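Local coordinates for protein UV damage endonuclease (Sulfolobus acidocaldarius, PDB 3TC3) that binds manganese inside a TIM barrel and probably acts as a DNA-repair endonuclease that recognises UV-induced and other lesions, at residues F76-S81 against M286-D291; N30-C35 against K292-L297; M120-Y125 against G157-H162. All coordinates share one frame; numbering follows the deposited sequence.

Overall arrangement
The three contacts run from the heart of the TIM barrel to its edge. Interactions 1 and 3 both reach the closed eight-stranded sheet, their centres about 12 Å apart, and touch through Ser-81 and His-121. Interaction 1, fully buried, spans the barrel interior by a methionine on a ring and an ionic pair at the manganese site; interaction 3, partly buried, joins neighbouring parallel strands by backbone bonds, with a histidine and a glutamine meeting on the barrel-interior side. Interaction 2 lies farther out and is partly exposed: a glutamate binds backbone N-H groups of a loop. It packs on interaction 1, Leu-287 against Ala-296, where strand 283-287 leads into helix 293-305.

Interaction 1: F76-S81 against M286-D291. With MN (manganese (II) ion), chain C.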
loop_
_atom_site.group_PDB
_atom_site.type_symbol
_atom_site.label_atom_id
_atom_site.label_comp_id
_atom_site.label_asym_id
_atom_site.label_seq_id
_atom_site.Cartn_x
_atom_site.Cartn_y
_atom_site.Cartn_z
ATOM N N PHE A 76 1.375 -0.673 -11.807
ATOM C CA PHE A 76 0.989 -0.862 -10.364
ATOM C C PHE A 76 1.063 0.571 -9.754
ATOM O O PHE A 76 1.911 1.401 -10.108
ATOM C CB PHE A 76 2.076 -1.848 -9.764
ATOM C CG PHE A 76 1.854 -2.302 -8.316
ATOM C CD1 PHE A 76 0.599 -2.178 -7.635
ATOM C CD2 PHE A 76 2.950 -2.969 -7.696
ATOM C CE1 PHE A 76 0.503 -2.703 -6.320
ATOM C CE2 PHE A 76 2.881 -3.466 -6.374
ATOM C CZ PHE A 76 1.601 -3.345 -5.678
ATOM N N PHE A 77 0.153 0.865 -8.819
ATOM C CA PHE A 77 0.181 2.178 -8.146
ATOM C C PHE A 77 -0.390 2.047 -6.758
ATOM O O PHE A 77 -1.328 1.283 -6.541
ATOM C CB PHE A 77 -0.656 3.201 -8.955
ATOM C CG PHE A 77 -0.397 4.609 -8.512
ATOM C CD1 PHE A 77 0.877 5.219 -8.732
ATOM C CD2 PHE A 77 -1.424 5.378 -7.843
ATOM C CE1 PHE A 77 1.099 6.522 -8.188
ATOM C CE2 PHE A 77 -1.169 6.692 -7.379
ATOM C CZ PHE A 77 0.123 7.285 -7.595
ATOM N N ARG A 78 0.165 2.826 -5.842
ATOM C CA ARG A 78 -0.346 2.913 -4.446
ATOM C C ARG A 78 -1.088 4.230 -4.319
ATOM O O ARG A 78 -0.484 5.292 -4.304
ATOM C CB ARG A 78 0.707 2.706 -3.323
ATOM C CG ARG A 78 -0.046 2.641 -1.915
ATOM C CD ARG A 78 1.037 2.586 -0.756
ATOM N NE ARG A 78 1.847 1.335 -0.852
ATOM C CZ ARG A 78 3.039 1.276 -0.235
ATOM N NH1 ARG A 78 3.481 2.296 0.486
ATOM N NH2 ARG A 78 3.739 0.213 -0.303
ATOM N N ILE A 79 -2.424 4.176 -4.305
ATOM C CA ILE A 79 -3.238 5.434 -4.218
ATOM C C ILE A 79 -3.076 6.060 -2.835
ATOM O O ILE A 79 -3.097 5.368 -1.801
ATOM C CB ILE A 79 -4.689 5.106 -4.485
ATOM C CG1 ILE A 79 -4.837 4.654 -5.928
ATOM C CG2 ILE A 79 -5.589 6.350 -4.203
ATOM C CD1 ILE A 79 -6.320 4.215 -6.312
ATOM N N SER A 80 -2.885 7.372 -2.856
ATOM C CA SER A 80 -2.694 8.091 -1.605
ATOM C C SER A 80 -3.911 8.001 -0.655
ATOM O O SER A 80 -5.071 8.116 -1.117
ATOM C CB SER A 80 -2.475 9.607 -1.930
ATOM O OG SER A 80 -2.470 10.327 -0.682
ATOM N N SER A 81 -3.649 7.809 0.615
ATOM C CA SER A 81 -4.732 7.849 1.669
ATOM C C SER A 81 -5.276 9.238 1.828
ATOM O O SER A 81 -6.374 9.415 2.410
ATOM C CB SER A 81 -4.237 7.289 2.994
ATOM O OG SER A 81 -3.793 5.963 2.777
ATOM N N MET A 286 6.308 -2.785 -5.645
ATOM C CA MET A 286 6.029 -1.372 -5.307
ATOM C C MET A 286 7.270 -0.717 -4.794
ATOM O O MET A 286 7.880 -1.197 -3.787
ATOM C CB MET A 286 5.005 -1.344 -4.162
ATOM C CG MET A 286 4.588 0.120 -3.749
ATOM S SD MET A 286 3.989 1.152 -5.106
ATOM C CE MET A 286 2.570 0.177 -5.629
ATOM N N LEU A 287 7.794 0.282 -5.491
ATOM C CA LEU A 287 9.017 0.983 -5.035
ATOM C C LEU A 287 8.813 1.983 -3.972
ATOM O O LEU A 287 7.984 2.904 -4.144
ATOM C CB LEU A 287 9.712 1.690 -6.227
ATOM C CG LEU A 287 9.899 0.769 -7.413
ATOM C CD1 LEU A 287 10.453 1.604 -8.610
ATOM C CD2 LEU A 287 10.937 -0.375 -7.107
ATOM N N GLU A 288 9.382 1.767 -2.812
ATOM C CA GLU A 288 9.183 2.727 -1.702
ATOM C C GLU A 288 10.492 3.481 -1.486
ATOM O O GLU A 288 11.419 3.060 -0.702
ATOM C CB GLU A 288 8.883 1.926 -0.415
ATOM C CG GLU A 288 7.549 1.213 -0.481
ATOM C CD GLU A 288 7.137 0.625 0.854
ATOM O OE1 GLU A 288 8.030 0.026 1.524
ATOM O OE2 GLU A 288 5.948 0.654 1.156
ATOM N N VAL A 289 10.691 4.369 -2.436
ATOM C CA VAL A 289 11.899 5.241 -2.376
ATOM C C VAL A 289 11.427 6.675 -2.614
ATOM O O VAL A 289 10.378 6.966 -3.168
ATOM C CB VAL A 289 12.937 4.797 -3.401
ATOM C CG1 VAL A 289 13.674 3.510 -2.892
ATOM C CG2 VAL A 289 12.374 4.682 -4.839
ATOM N N LYS A 290 12.291 7.620 -2.237
ATOM C CA LYS A 290 11.749 8.937 -2.096
ATOM C C LYS A 290 11.608 9.666 -3.441
ATOM O O LYS A 290 10.824 10.615 -3.495
ATOM C CB LYS A 290 12.714 9.786 -1.257
ATOM C CG LYS A 290 12.864 9.190 0.199
ATOM C CD LYS A 290 11.663 9.426 1.005
ATOM C CE LYS A 290 12.036 8.969 2.457
ATOM N NZ LYS A 290 10.922 8.108 2.973
ATOM N N ASP A 291 12.292 9.206 -4.501
ATOM C CA ASP A 291 12.070 9.890 -5.815
ATOM C C ASP A 291 11.015 9.251 -6.704
ATOM O O ASP A 291 10.842 9.694 -7.869
ATOM C CB ASP A 291 13.422 10.029 -6.614
ATOM C CG ASP A 291 14.044 8.726 -7.033
ATOM O OD1 ASP A 291 13.490 7.647 -6.661
ATOM O OD2 ASP A 291 15.071 8.818 -7.728
HETATM MN MN MN C . 7.130 -1.504 2.962
HETATM O O HOH W 1 5.228 -0.143 3.451
#
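Phe-76, Arg-78 and Met-286 each set CG opposite the backbone N, which sends three side chains into the barrel interior; two further bends, the last at chi3 60°, then fold the methionine back so that its methyl lies on the phenylalanine. Met-286 CE sits almost exactly over the middle of the Phe-76 ring, 3.4 Å from the ring centroid, a CH-pi contact, with its nearest ring atom Phe-76 CE1 at 3.6 Å. The sulfur stands farther out above the same ring, Met-286 SD 5.0 Å from the Phe-76 centroid, a Met-aromatic contact at longer range than the CH-pi contact of the methyl. The thioether also packs against Arg-78, Met-286 SD 4.0 Å from Arg-78 CB. The arginine bends once, at chi3, and presents the edge of its guanidinium to Glu-288. Arg-78 NH2 gives a salt bridge to Glu-288 OE2, 2.7 Å long and 159° at the hydrogen, while Arg-78 NH1 adds a weak bond to that same Glu-288 OE2 at 3.0 Å. Guanidinium and carboxylate are turned 89° against each other: the oxygen lies in the arginine's plane, but the donor NH2 meets OE2 on its anti side, tilted out of the carboxylate plane. The other oxygen, Glu-288 OE1, binds manganese at 2.3 Å, and a metal-bound water also lies close to OE2. Arg-78 thus holds a metal ligand from the second shell and probably limits its rotation, and its charge probably offsets some of the acidic site. Asp-251, of the same manganese site, also salt-bridges Arg-78 NH2; Glu-195 and Asp-220 bind the metal beside Glu-288. Strands 76-78 and 283-287 are not adjacent; strand 22-27 runs between them, hydrogen-bonded backbone to backbone, Tyr-26 with Arg-78, strand 117-120 flanks Phe-76, and helix 293-305 covers Leu-287 outside.

Interaction 2: N30-C35 against K292-L297; sequences NYSLGC and KEISAL
Asn-30 and Glu-293 approach to 5.8 Å between CA atoms where the loop after strand 22-27 passes the first turn of helix 293-305, whose N-cap position is held by Lys-292. The loop is shaped by an Asx motif: Asn-30 OD1 accepts from Leu-33 N at 2.8 Å, and residues 31-33 take helical backbone angles without forming a regular helix. The contact therefore ties the loop behind the first barrel strand to the last helix of the TIM barrel. Glu-293 does most of the joining. Its CG takes the crowded position between backbone N and carbonyl carbon (chi1 71°), and a second bend at chi2 turns the carboxylate into the loop. Glu-293 OE1 receives Tyr-31 N at 2.9 Å, from above the carboxylate plane. OE2 takes two bonds, one from Ser-32 N, also well above the plane, and one from the Ser-32 hydroxyl on the anti lone pair. The Asn-30 amide lies over the same carboxylate with the two planes only 16° apart, Asn-30 OD1 being 3.2 Å from Glu-293 CD; the amide nitrogen turns instead to Tyr-26 OH. The carbon chain of Lys-292 runs obliquely past Tyr-31, Lys-292 CD 3.6 Å from Tyr-31 CE2, and its amine reaches Val-27 O. Trp-68 of helix 48-71 packs on Asn-30, Leu-33 and Glu-293, while Tyr-31 and Ser-32 remain exposed. At that outer rim, Ile-294 CD1 rests 3.7 Å from Ser-32 OG, the hydroxyl whose proton goes to Glu-293 OE2.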
loop_
_atom_site.group_PDB
_atom_site.type_symbol
_atom_site.label_atom_id
_atom_site.label_comp_id
_atom_site.label_asym_id
_atom_site.label_seq_id
_atom_site.Cartn_x
_atom_site.Cartn_y
_atom_site.Cartn_z
ATOM N N ASN A 30 3.224 11.909 -8.211
ATOM C CA ASN A 30 4.286 11.908 -9.218
ATOM C C ASN A 30 4.805 13.339 -9.207
ATOM O O ASN A 30 4.097 14.307 -9.484
ATOM C CB ASN A 30 3.665 11.498 -10.571
ATOM C CG ASN A 30 4.663 11.495 -11.711
ATOM O OD1 ASN A 30 5.414 12.486 -11.829
ATOM N ND2 ASN A 30 4.661 10.472 -12.582
ATOM N N TYR A 31 6.081 13.516 -8.903
ATOM C CA TYR A 31 6.603 14.885 -8.718
ATOM C C TYR A 31 6.890 15.534 -10.066
ATOM O O TYR A 31 6.691 16.733 -10.223
ATOM C CB TYR A 31 7.921 14.815 -7.935
ATOM C CG TYR A 31 7.814 14.432 -6.493
ATOM C CD1 TYR A 31 6.885 15.094 -5.611
ATOM C CD2 TYR A 31 8.661 13.417 -5.950
ATOM C CE1 TYR A 31 6.784 14.676 -4.280
ATOM C CE2 TYR A 31 8.560 13.044 -4.621
ATOM C CZ TYR A 31 7.641 13.692 -3.800
ATOM O OH TYR A 31 7.576 13.359 -2.456
ATOM N N SER A 32 7.234 14.729 -11.055
ATOM C CA SER A 32 7.678 15.213 -12.434
ATOM C C SER A 32 6.472 15.762 -13.146
ATOM O O SER A 32 6.558 16.844 -13.780
ATOM C CB SER A 32 8.275 14.054 -13.211
ATOM O OG SER A 32 9.468 13.706 -12.566
ATOM N N LEU A 33 5.351 15.056 -13.049
ATOM C CA LEU A 33 4.119 15.512 -13.708
ATOM C C LEU A 33 3.572 16.839 -13.164
ATOM O O LEU A 33 2.869 17.616 -13.906
ATOM C CB LEU A 33 3.078 14.342 -13.649
ATOM C CG LEU A 33 1.812 14.493 -14.456
ATOM C CD1 LEU A 33 2.220 14.696 -15.930
ATOM C CD2 LEU A 33 0.984 13.279 -14.264
ATOM N N GLY A 34 3.765 17.150 -11.878
ATOM C CA GLY A 34 3.361 18.413 -11.348
ATOM C C GLY A 34 1.846 18.561 -11.024
ATOM O O GLY A 34 1.382 19.710 -10.848
ATOM N N CYS A 35 1.121 17.420 -11.106
ATOM C CA CYS A 35 -0.326 17.274 -10.634
ATOM C C CYS A 35 -0.306 16.586 -9.262
ATOM O O CYS A 35 -0.279 15.311 -9.167
ATOM C CB CYS A 35 -1.198 16.324 -11.524
ATOM S SG CYS A 35 -2.700 17.159 -11.741
ATOM N N LYS A 292 10.245 8.310 -6.144
ATOM C CA LYS A 292 8.901 7.962 -6.747
ATOM C C LYS A 292 9.041 7.602 -8.223
ATOM O O LYS A 292 9.726 6.606 -8.549
ATOM C CB LYS A 292 7.837 9.038 -6.485
ATOM C CG LYS A 292 7.604 9.131 -4.974
ATOM C CD LYS A 292 6.450 10.108 -4.634
ATOM C CE LYS A 292 6.204 10.297 -3.153
ATOM N NZ LYS A 292 5.739 8.973 -2.554
ATOM N N GLU A 293 8.373 8.330 -9.101
ATOM C CA GLU A 293 8.319 7.905 -10.522
ATOM C C GLU A 293 9.727 7.847 -11.187
ATOM O O GLU A 293 9.884 7.110 -12.133
ATOM C CB GLU A 293 7.402 8.832 -11.394
ATOM C CG GLU A 293 8.014 10.233 -11.631
ATOM C CD GLU A 293 8.029 11.185 -10.407
ATOM O OE1 GLU A 293 7.418 10.943 -9.310
ATOM O OE2 GLU A 293 8.641 12.269 -10.561
ATOM N N ILE A 294 10.691 8.620 -10.674
ATOM C CA ILE A 294 12.040 8.619 -11.288
ATOM C C ILE A 294 12.681 7.198 -11.071
ATOM O O ILE A 294 13.238 6.602 -12.012
ATOM C CB ILE A 294 12.871 9.734 -10.703
ATOM C CG1 ILE A 294 12.255 11.140 -11.027
ATOM C CG2 ILE A 294 14.415 9.565 -11.183
ATOM C CD1 ILE A 294 12.641 11.778 -12.278
ATOM N N SER A 295 12.524 6.605 -9.868
ATOM C CA SER A 295 12.928 5.261 -9.680
ATOM C C SER A 295 12.071 4.270 -10.458
ATOM O O SER A 295 12.610 3.230 -10.883
ATOM C CB SER A 295 12.974 4.860 -8.180
ATOM O OG SER A 295 14.182 5.353 -7.621
ATOM N N ALA A 296 10.758 4.530 -10.621
ATOM C CA ALA A 296 9.935 3.613 -11.381
ATOM C C ALA A 296 10.408 3.566 -12.831
ATOM O O ALA A 296 10.441 2.469 -13.415
ATOM C CB ALA A 296 8.495 4.055 -11.332
ATOM N N LEU A 297 10.854 4.711 -13.349
ATOM C CA LEU A 297 11.436 4.709 -14.711
ATOM C C LEU A 297 12.696 3.912 -14.797
ATOM O O LEU A 297 12.857 3.192 -15.785
ATOM C CB LEU A 297 11.667 6.123 -15.240
ATOM C CG LEU A 297 10.334 6.881 -15.414
ATOM C CD1 LEU A 297 10.640 8.322 -15.726
ATOM C CD2 LEU A 297 9.442 6.239 -16.483
#

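Interaction 3: M120-Y125 against G157-H162; sequences MHPGQY and GKIQIH
Met-120 and Ile-159 form a parallel bridge, with two backbone bonds on the methionine: Met-120 N to Lys-158 O at 2.9 Å, and Gln-160 N to Met-120 O at 2.8 Å, the latter almost straight at 173°. Beyond this pair the partners change. Gln-160 O meets carbon instead of N-H, with His-121 CA at 3.5 Å and Pro-122 CD at 3.2 Å. The proline also rests on two branches of the strand, Pro-122 CD 3.9 Å from Ile-159 CG2 and its CG equally far from Ile-161 CG2. Farther along, a water accepts from His-162 N at 3.0 Å and is weakly tied to Gly-123 O. On the barrel-interior side, Gln-160 CG packs at the edge of the His-121 ring, 3.7 Å from His-121 CD2. The same histidine, in one of its two deposited conformers, points an edge at the face of His-162 with the planes 85° apart, an offset edge-to-face pair that is therefore tentative. Chi1 of 65° lifts the extended Gln-160 chain inward, where NE2 donates to Asp-251 and Glu-195, both of the manganese site; Arg-78 packs against both Gln-160 and His-121. Outside, helix 133-153, the connection of this beta-alpha-beta unit, covers Met-120, Pro-122 and Ile-159 through His-146. Two kinds of chemistry thus share one pair of segments: strong backbone bonds fix the strand register at Met-120, whereas past it the buried Gln-160 O meets only weakly polar C-H groups across this contact, with no hydrogen-bond partner in the model, and Gln-160 serves the metal site as a second-shell residue.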
loop_
_atom_site.group_PDB
_atom_site.type_symbol
_atom_site.label_atom_id
_atom_site.label_comp_id
_atom_site.label_asym_id
_atom_site.label_seq_id
_atom_site.Cartn_x
_atom_site.Cartn_y
_atom_site.Cartn_z
ATOM N N MET A 120 -3.250 0.344 -1.325
ATOM C CA MET A 120 -3.264 1.529 -0.478
ATOM C C MET A 120 -2.640 1.101 0.821
ATOM O O MET A 120 -2.796 -0.040 1.249
ATOM C CB MET A 120 -4.668 2.074 -0.190
ATOM C CG MET A 120 -5.411 2.533 -1.513
ATOM S SD MET A 120 -7.022 3.324 -1.074
ATOM C CE MET A 120 -6.414 4.921 -0.466
ATOM N N HIS A 121 -2.049 2.088 1.541
ATOM C CA HIS A 121 -1.444 1.803 2.884
ATOM C C HIS A 121 -1.885 2.941 3.790
ATOM O O HIS A 121 -1.364 4.048 3.735
ATOM C CB HIS A 121 0.091 1.820 2.719
ATOM C CG HIS A 121 0.905 1.655 4.006
ATOM N ND1 HIS A 121 1.126 2.645 4.870
ATOM C CD2 HIS A 121 1.676 0.574 4.445
ATOM C CE1 HIS A 121 1.960 2.225 5.859
ATOM N NE2 HIS A 121 2.316 0.962 5.588
ATOM N N PRO A 122 -2.783 2.659 4.688
ATOM C CA PRO A 122 -3.250 3.708 5.619
ATOM C C PRO A 122 -2.183 4.240 6.562
ATOM O O PRO A 122 -2.402 5.297 7.163
ATOM C CB PRO A 122 -4.382 3.037 6.458
ATOM C CG PRO A 122 -4.526 1.816 5.908
ATOM C CD PRO A 122 -3.538 1.411 4.821
ATOM N N GLY A 123 -1.136 3.465 6.804
ATOM C CA GLY A 123 0.000 3.916 7.696
ATOM C C GLY A 123 -0.234 3.776 9.192
ATOM O O GLY A 123 -1.139 3.085 9.614
ATOM N N GLN A 124 0.668 4.384 9.976
ATOM C CA GLN A 124 0.885 4.064 11.365
ATOM C C GLN A 124 -0.281 4.317 12.245
ATOM O O GLN A 124 -0.355 3.660 13.282
ATOM C CB GLN A 124 2.118 4.906 11.872
ATOM C CG GLN A 124 1.993 5.368 13.324
ATOM C CD GLN A 124 3.287 5.869 13.847
ATOM O OE1 GLN A 124 3.659 7.004 13.561
ATOM N NE2 GLN A 124 4.001 5.026 14.573
ATOM N N TYR A 125 -1.236 5.187 11.896
ATOM C CA TYR A 125 -2.314 5.289 12.864
ATOM C C TYR A 125 -3.385 4.196 12.797
ATOM O O TYR A 125 -4.185 4.139 13.745
ATOM C CB TYR A 125 -2.897 6.660 13.103
ATOM C CG TYR A 125 -1.767 7.669 13.474
ATOM C CD1 TYR A 125 -1.046 7.600 14.731
ATOM C CD2 TYR A 125 -1.354 8.622 12.529
ATOM C CE1 TYR A 125 -0.019 8.480 15.015
ATOM C CE2 TYR A 125 -0.338 9.522 12.828
ATOM C CZ TYR A 125 0.332 9.452 14.038
ATOM O OH TYR A 125 1.325 10.403 14.249
ATOM N N GLY A 157 -8.341 -4.251 -5.477
ATOM C CA GLY A 157 -7.231 -3.539 -4.802
ATOM C C GLY A 157 -6.985 -4.170 -3.459
ATOM O O GLY A 157 -7.812 -4.928 -2.941
ATOM N N LYS A 158 -5.841 -3.870 -2.923
ATOM C CA LYS A 158 -5.456 -4.316 -1.560
ATOM C C LYS A 158 -5.232 -3.158 -0.622
ATOM O O LYS A 158 -4.657 -2.143 -1.026
ATOM C CB LYS A 158 -4.187 -5.179 -1.612
ATOM C CG LYS A 158 -4.384 -6.523 -2.454
ATOM C CD LYS A 158 -5.431 -7.398 -1.909
ATOM C CE LYS A 158 -5.416 -8.764 -2.684
ATOM N NZ LYS A 158 -6.636 -9.462 -2.267
ATOM N N ILE A 159 -5.500 -3.389 0.656
ATOM C CA ILE A 159 -5.240 -2.396 1.718
ATOM C C ILE A 159 -4.252 -3.050 2.591
ATOM O O ILE A 159 -4.561 -4.068 3.252
ATOM C CB ILE A 159 -6.574 -2.067 2.527
ATOM C CG1 ILE A 159 -7.621 -1.498 1.573
ATOM C CG2 ILE A 159 -6.209 -1.105 3.639
ATOM C CD1 ILE A 159 -9.068 -1.498 2.271
ATOM N N GLN A 160 -3.040 -2.488 2.635
ATOM C CA GLN A 160 -1.922 -3.144 3.360
ATOM C C GLN A 160 -1.741 -2.416 4.698
ATOM O O GLN A 160 -1.626 -1.132 4.813
ATOM C CB GLN A 160 -0.635 -3.077 2.519
ATOM C CG GLN A 160 -0.092 -1.794 2.271
ATOM C CD GLN A 160 1.066 -1.978 1.262
ATOM O OE1 GLN A 160 0.783 -1.932 0.045
ATOM N NE2 GLN A 160 2.303 -2.339 1.742
ATOM N N ILE A 161 -1.579 -3.252 5.731
ATOM C CA ILE A 161 -1.251 -2.705 7.043
ATOM C C ILE A 161 -0.149 -3.502 7.771
ATOM O O ILE A 161 0.127 -4.587 7.351
ATOM C CB ILE A 161 -2.469 -2.668 7.997
ATOM C CG1 ILE A 161 -3.004 -4.081 8.210
ATOM C CG2 ILE A 161 -3.527 -1.704 7.389
ATOM C CD1 ILE A 161 -4.169 -4.133 9.369
ATOM N N HIS A 162 0.524 -2.851 8.742
ATOM C CA HIS A 162 1.381 -3.610 9.657
ATOM C C HIS A 162 0.528 -4.274 10.704
ATOM O O HIS A 162 -0.689 -4.000 10.914
ATOM C CB HIS A 162 2.342 -2.623 10.287
ATOM C CG HIS A 162 3.391 -2.177 9.353
ATOM N ND1 HIS A 162 3.675 -0.885 9.150
ATOM C CD2 HIS A 162 4.233 -2.907 8.516
ATOM C CE1 HIS A 162 4.715 -0.787 8.265
ATOM N NE2 HIS A 162 5.047 -2.022 7.875
HETATM O O HOH W 2 -0.576 -0.243 9.858
#